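Local coordinates for protein KLLA0F20702p (Kluyveromyces lactis, PDB 5Y5A) that probably serves as the Est1 subunit of telomerase, bringing the enzyme to telomeres through its interaction with Cdc13, at residues Asn274-Pro282 with Ile321-Trp330. Residues are numbered along the deposited sequence; the frame is centred on the assembly and turned at random.
Sequences NFTNLLGDP and IGSHIFPQTW
Ile321 and Ile325, one helical turn apart on helix 318-325, both meet the rim of the Phe275 ring near its plane, Ile325 CD1 coming to 3.7 Å from Phe275 CE2. Met374 of helix 339-379 and Val259 of helix 251-263 also touch that ring, which therefore lies in a core shared by several helices. Phe326, where the helix ends, turns its CG anti to its own carbonyl carbon (chi1 -53°) and brings its ring across the C-terminal end of helix 271-279. One face lies over Gly280, whose CA is 3.4 Å from the ring centroid in a CH-pi contact; the opposite face carries Ile325 CG2. At the ring's edge, Phe326 CE2 lies 3.9 Å from Phe275 CE2. An alanine in place of Phe326 is likely to open a gap over Gly280 and beside Phe275. Farther along, Thr329 OG1 donates to Gly280 O from above the carbonyl plane, at a modelled 2.5 Å so short that its exact length is doubtful, while its methyl lies against Pro282. Trp330 completes the junction: its NE1 donates to Leu279 O at 2.9 Å, in the carbonyl plane though bent at the hydrogen (141°). Led by this indole bond, side-chain donors to successive carbonyls tie the segment after helix 318-325 to the end of helix 271-279, a helix-packing junction within the TPR-related, all-helical Est1 DNA/RNA binding domain.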
ATOM      1  N   ASN A 274      -7.605  -5.535  10.887  1.00 40.39           N
ATOM      2  CA  ASN A 274      -7.249  -6.620   9.973  1.00 42.37           C
ATOM      3  C   ASN A 274      -5.806  -7.097  10.126  1.00 40.84           C
ATOM      4  O   ASN A 274      -5.548  -8.306  10.155  1.00 39.69           O
ATOM      5  CB  ASN A 274      -7.511  -6.203   8.528  1.00 47.74           C
ATOM      6  CG  ASN A 274      -8.955  -6.412   8.127  1.00 51.99           C
ATOM      7  OD1 ASN A 274      -9.345  -7.510   7.732  1.00 52.90           O
ATOM      8  ND2 ASN A 274      -9.761  -5.364   8.240  1.00 51.24           N
ATOM      9  N   PHE A 275      -4.875  -6.153  10.213  1.00 35.46           N
ATOM     10  CA  PHE A 275      -3.486  -6.451  10.561  1.00 36.26           C
ATOM     11  C   PHE A 275      -3.399  -7.332  11.815  1.00 41.47           C
ATOM     12  O   PHE A 275      -2.652  -8.311  11.862  1.00 37.86           O
ATOM     13  CB  PHE A 275      -2.723  -5.143  10.785  1.00 34.75           C
ATOM     14  CG  PHE A 275      -1.252  -5.313  11.034  1.00 38.17           C
ATOM     15  CD1 PHE A 275      -0.367  -5.478   9.971  1.00 36.58           C
ATOM     16  CD2 PHE A 275      -0.742  -5.258  12.323  1.00 39.87           C
ATOM     17  CE1 PHE A 275       1.004  -5.602  10.191  1.00 37.96           C
ATOM     18  CE2 PHE A 275       0.634  -5.381  12.552  1.00 37.12           C
ATOM     19  CZ  PHE A 275       1.503  -5.555  11.480  1.00 34.54           C
ATOM     20  N   THR A 276      -4.184  -6.972  12.824  1.00 39.91           N
ATOM     21  CA  THR A 276      -4.187  -7.667  14.110  1.00 40.27           C
ATOM     22  C   THR A 276      -4.838  -9.048  13.999  1.00 41.45           C
ATOM     23  O   THR A 276      -4.393 -10.007  14.626  1.00 40.58           O
ATOM     24  CB  THR A 276      -4.919  -6.827  15.167  1.00 39.27           C
ATOM     25  OG1 THR A 276      -4.300  -5.540  15.234  1.00 37.20           O
ATOM     26  CG2 THR A 276      -4.858  -7.480  16.540  1.00 40.86           C
ATOM     27  N   ASN A 277      -5.880  -9.136  13.181  1.00 38.10           N
ATOM     28  CA  ASN A 277      -6.575 -10.393  12.955  1.00 43.65           C
ATOM     29  C   ASN A 277      -5.623 -11.395  12.304  1.00 47.75           C
ATOM     30  O   ASN A 277      -5.700 -12.595  12.557  1.00 45.46           O
ATOM     31  CB  ASN A 277      -7.815 -10.166  12.088  1.00 41.92           C
ATOM     32  CG  ASN A 277      -8.729 -11.388  12.019  1.00 49.88           C
ATOM     33  OD1 ASN A 277      -8.641 -12.193  11.091  1.00 46.22           O
ATOM     34  ND2 ASN A 277      -9.626 -11.518  12.999  1.00 48.02           N
ATOM     35  N   LEU A 278      -4.701 -10.876  11.497  1.00 45.85           N
ATOM     36  CA  LEU A 278      -3.724 -11.697  10.790  1.00 40.46           C
ATOM     37  C   LEU A 278      -2.510 -12.081  11.641  1.00 44.20           C
ATOM     38  O   LEU A 278      -2.030 -13.215  11.573  1.00 39.73           O
ATOM     39  CB  LEU A 278      -3.251 -10.967   9.528  1.00 37.74           C
ATOM     40  CG  LEU A 278      -2.159 -11.632   8.680  1.00 42.14           C
ATOM     41  CD1 LEU A 278      -2.562 -13.037   8.243  1.00 37.85           C
ATOM     42  CD2 LEU A 278      -1.837 -10.771   7.464  1.00 41.27           C
ATOM     43  N   LEU A 279      -2.007 -11.141  12.435  1.00 36.11           N
ATOM     44  CA  LEU A 279      -0.715 -11.346  13.089  1.00 37.44           C
ATOM     45  C   LEU A 279      -0.754 -11.336  14.604  1.00 42.93           C
ATOM     46  O   LEU A 279       0.232 -11.701  15.239  1.00 42.88           O
ATOM     47  CB  LEU A 279       0.283 -10.271  12.637  1.00 36.86           C
ATOM     48  CG  LEU A 279       0.643 -10.264  11.156  1.00 42.09           C
ATOM     49  CD1 LEU A 279       1.516  -9.055  10.831  1.00 42.43           C
ATOM     50  CD2 LEU A 279       1.342 -11.567  10.786  1.00 40.27           C
ATOM     51  N   GLY A 280      -1.868 -10.906  15.190  1.00 41.28           N
ATOM     52  CA  GLY A 280      -1.878 -10.662  16.619  1.00 41.67           C
ATOM     53  C   GLY A 280      -2.934 -11.368  17.439  1.00 43.88           C
ATOM     54  O   GLY A 280      -2.777 -11.529  18.648  1.00 43.70           O
ATOM     55  N   ASP A 281      -4.006 -11.780  16.779  1.00 43.16           N
ATOM     56  CA  ASP A 281      -5.121 -12.457  17.419  1.00 42.38           C
ATOM     57  C   ASP A 281      -5.017 -13.987  17.293  1.00 49.63           C
ATOM     58  O   ASP A 281      -5.210 -14.533  16.206  1.00 45.41           O
ATOM     59  CB  ASP A 281      -6.428 -11.963  16.795  1.00 43.42           C
ATOM     60  CG  ASP A 281      -7.655 -12.407  17.562  1.00 45.75           C
ATOM     61  OD1 ASP A 281      -7.535 -13.257  18.471  1.00 47.87           O
ATOM     62  OD2 ASP A 281      -8.751 -11.906  17.231  1.00 46.23           O
ATOM     63  N   PRO A 282      -4.734 -14.680  18.411  1.00 48.88           N
ATOM     64  CA  PRO A 282      -4.674 -16.145  18.430  1.00 54.22           C
ATOM     65  C   PRO A 282      -5.932 -16.778  17.842  1.00 54.70           C
ATOM     66  O   PRO A 282      -5.870 -17.887  17.319  1.00 51.58           O
ATOM     67  CB  PRO A 282      -4.564 -16.476  19.926  1.00 58.53           C
ATOM     68  CG  PRO A 282      -4.001 -15.269  20.546  1.00 55.80           C
ATOM     69  CD  PRO A 282      -4.514 -14.104  19.748  1.00 55.43           C
ATOM     70  N   ILE A 321       7.987  -9.992  12.323  1.00 35.05           N
ATOM     71  CA  ILE A 321       7.239  -8.788  12.630  1.00 43.29           C
ATOM     72  C   ILE A 321       6.199  -9.073  13.717  1.00 43.06           C
ATOM     73  O   ILE A 321       6.065  -8.318  14.684  1.00 41.96           O
ATOM     74  CB  ILE A 321       6.567  -8.242  11.370  1.00 37.32           C
ATOM     75  CG1 ILE A 321       7.643  -7.724  10.413  1.00 33.47           C
ATOM     76  CG2 ILE A 321       5.584  -7.134  11.726  1.00 37.88           C
ATOM     77  CD1 ILE A 321       7.109  -7.313   9.042  1.00 35.22           C
ATOM     78  N   GLY A 322       5.482 -10.185  13.564  1.00 47.56           N
ATOM     79  CA  GLY A 322       4.468 -10.586  14.528  1.00 45.53           C
ATOM     80  C   GLY A 322       5.002 -10.680  15.946  1.00 44.63           C
ATOM     81  O   GLY A 322       4.383 -10.180  16.888  1.00 43.12           O
ATOM     82  N   SER A 323       6.165 -11.307  16.095  1.00 42.50           N
ATOM     83  CA  SER A 323       6.739 -11.531  17.415  1.00 45.08           C
ATOM     84  C   SER A 323       7.199 -10.235  18.093  1.00 48.94           C
ATOM     85  O   SER A 323       7.254 -10.164  19.317  1.00 51.54           O
ATOM     86  CB  SER A 323       7.902 -12.509  17.326  1.00 38.99           C
ATOM     87  OG  SER A 323       9.033 -11.908  16.718  1.00 59.92           O
ATOM     88  N   HIS A 324       7.528  -9.213  17.312  1.00 47.61           N
ATOM     89  CA  HIS A 324       7.896  -7.928  17.902  1.00 43.96           C
ATOM     90  C   HIS A 324       6.663  -7.128  18.321  1.00 40.43           C
ATOM     91  O   HIS A 324       6.621  -6.566  19.419  1.00 43.23           O
ATOM     92  CB  HIS A 324       8.752  -7.112  16.935  1.00 45.02           C
ATOM     93  CG  HIS A 324      10.199  -7.496  16.949  1.00 46.56           C
ATOM     94  ND1 HIS A 324      10.775  -8.276  15.970  1.00 46.04           N
ATOM     95  CD2 HIS A 324      11.179  -7.224  17.840  1.00 42.61           C
ATOM     96  CE1 HIS A 324      12.053  -8.458  16.251  1.00 39.39           C
ATOM     97  NE2 HIS A 324      12.322  -7.832  17.382  1.00 41.90           N
ATOM     98  N   ILE A 325       5.660  -7.079  17.452  1.00 37.25           N
ATOM     99  CA  ILE A 325       4.443  -6.336  17.765  1.00 42.87           C
ATOM    100  C   ILE A 325       3.554  -7.091  18.757  1.00 45.80           C
ATOM    101  O   ILE A 325       3.064  -6.510  19.717  1.00 43.44           O
ATOM    102  CB  ILE A 325       3.643  -6.015  16.490  1.00 35.95           C
ATOM    103  CG1 ILE A 325       4.540  -5.257  15.498  1.00 35.84           C
ATOM    104  CG2 ILE A 325       2.405  -5.192  16.826  1.00 35.57           C
ATOM    105  CD1 ILE A 325       3.779  -4.613  14.340  1.00 31.61           C
ATOM    106  N   PHE A 326       3.373  -8.388  18.530  1.00 42.50           N
ATOM    107  CA  PHE A 326       2.501  -9.211  19.364  1.00 42.65           C
ATOM    108  C   PHE A 326       3.263 -10.369  20.011  1.00 45.22           C
ATOM    109  O   PHE A 326       3.016 -11.531  19.677  1.00 42.27           O
ATOM    110  CB  PHE A 326       1.343  -9.771  18.524  1.00 39.09           C
ATOM    111  CG  PHE A 326       0.575  -8.723  17.757  1.00 38.35           C
ATOM    112  CD1 PHE A 326      -0.389  -7.940  18.391  1.00 41.71           C
ATOM    113  CD2 PHE A 326       0.795  -8.538  16.400  1.00 32.61           C
ATOM    114  CE1 PHE A 326      -1.108  -6.981  17.693  1.00 37.83           C
ATOM    115  CE2 PHE A 326       0.074  -7.583  15.695  1.00 37.62           C
ATOM    116  CZ  PHE A 326      -0.881  -6.801  16.346  1.00 37.25           C
ATOM    117  N   PRO A 327       4.183 -10.064  20.942  1.00 46.96           N
ATOM    118  CA  PRO A 327       5.086 -11.093  21.482  1.00 50.13           C
ATOM    119  C   PRO A 327       4.369 -12.295  22.100  1.00 52.28           C
ATOM    120  O   PRO A 327       4.814 -13.430  21.904  1.00 51.90           O
ATOM    121  CB  PRO A 327       5.885 -10.332  22.551  1.00 54.24           C
ATOM    122  CG  PRO A 327       5.027  -9.162  22.918  1.00 46.33           C
ATOM    123  CD  PRO A 327       4.368  -8.767  21.617  1.00 46.97           C
ATOM    124  N   GLN A 328       3.271 -12.059  22.814  1.00 47.82           N
ATOM    125  CA  GLN A 328       2.567 -13.133  23.501  1.00 55.60           C
ATOM    126  C   GLN A 328       1.926 -14.101  22.520  1.00 58.19           C
ATOM    127  O   GLN A 328       1.975 -15.313  22.717  1.00 52.34           O
ATOM    128  CB  GLN A 328       1.502 -12.563  24.438  1.00 66.78           C
ATOM    129  CG  GLN A 328       2.092 -11.801  25.597  1.00 77.44           C
ATOM    130  CD  GLN A 328       3.098 -12.634  26.355  1.00 85.85           C
ATOM    131  OE1 GLN A 328       2.784 -13.734  26.813  1.00 86.92           O
ATOM    132  NE2 GLN A 328       4.321 -12.128  26.475  1.00 91.65           N
ATOM    133  N   THR A 329       1.321 -13.556  21.470  1.00 57.66           N
ATOM    134  CA  THR A 329       0.703 -14.374  20.440  1.00 54.07           C
ATOM    135  C   THR A 329       1.738 -15.292  19.788  1.00 52.65           C
ATOM    136  O   THR A 329       1.440 -16.433  19.474  1.00 52.29           O
ATOM    137  CB  THR A 329       0.027 -13.506  19.364  1.00 55.85           C
ATOM    138  OG1 THR A 329      -0.953 -12.655  19.979  1.00 51.15           O
ATOM    139  CG2 THR A 329      -0.649 -14.375  18.304  1.00 54.11           C
ATOM    140  N   TRP A 330       2.963 -14.808  19.615  1.00 54.97           N
ATOM    141  CA  TRP A 330       3.972 -15.598  18.910  1.00 53.79           C
ATOM    142  C   TRP A 330       4.903 -16.387  19.833  1.00 58.71           C
ATOM    143  O   TRP A 330       5.901 -16.949  19.385  1.00 64.32           O
ATOM    144  CB  TRP A 330       4.776 -14.697  17.976  1.00 46.50           C
ATOM    145  CG  TRP A 330       3.985 -14.356  16.741  1.00 47.15           C
ATOM    146  CD1 TRP A 330       3.219 -13.246  16.543  1.00 45.29           C
ATOM    147  CD2 TRP A 330       3.843 -15.157  15.556  1.00 45.96           C
ATOM    148  NE1 TRP A 330       2.629 -13.291  15.303  1.00 47.99           N
ATOM    149  CE2 TRP A 330       2.995 -14.455  14.676  1.00 46.96           C
ATOM    150  CE3 TRP A 330       4.358 -16.393  15.152  1.00 45.72           C
ATOM    151  CZ2 TRP A 330       2.643 -14.950  13.417  1.00 46.62           C
ATOM    152  CZ3 TRP A 330       4.010 -16.882  13.897  1.00 46.62           C
ATOM    153  CH2 TRP A 330       3.162 -16.159  13.047  1.00 40.54           C
TER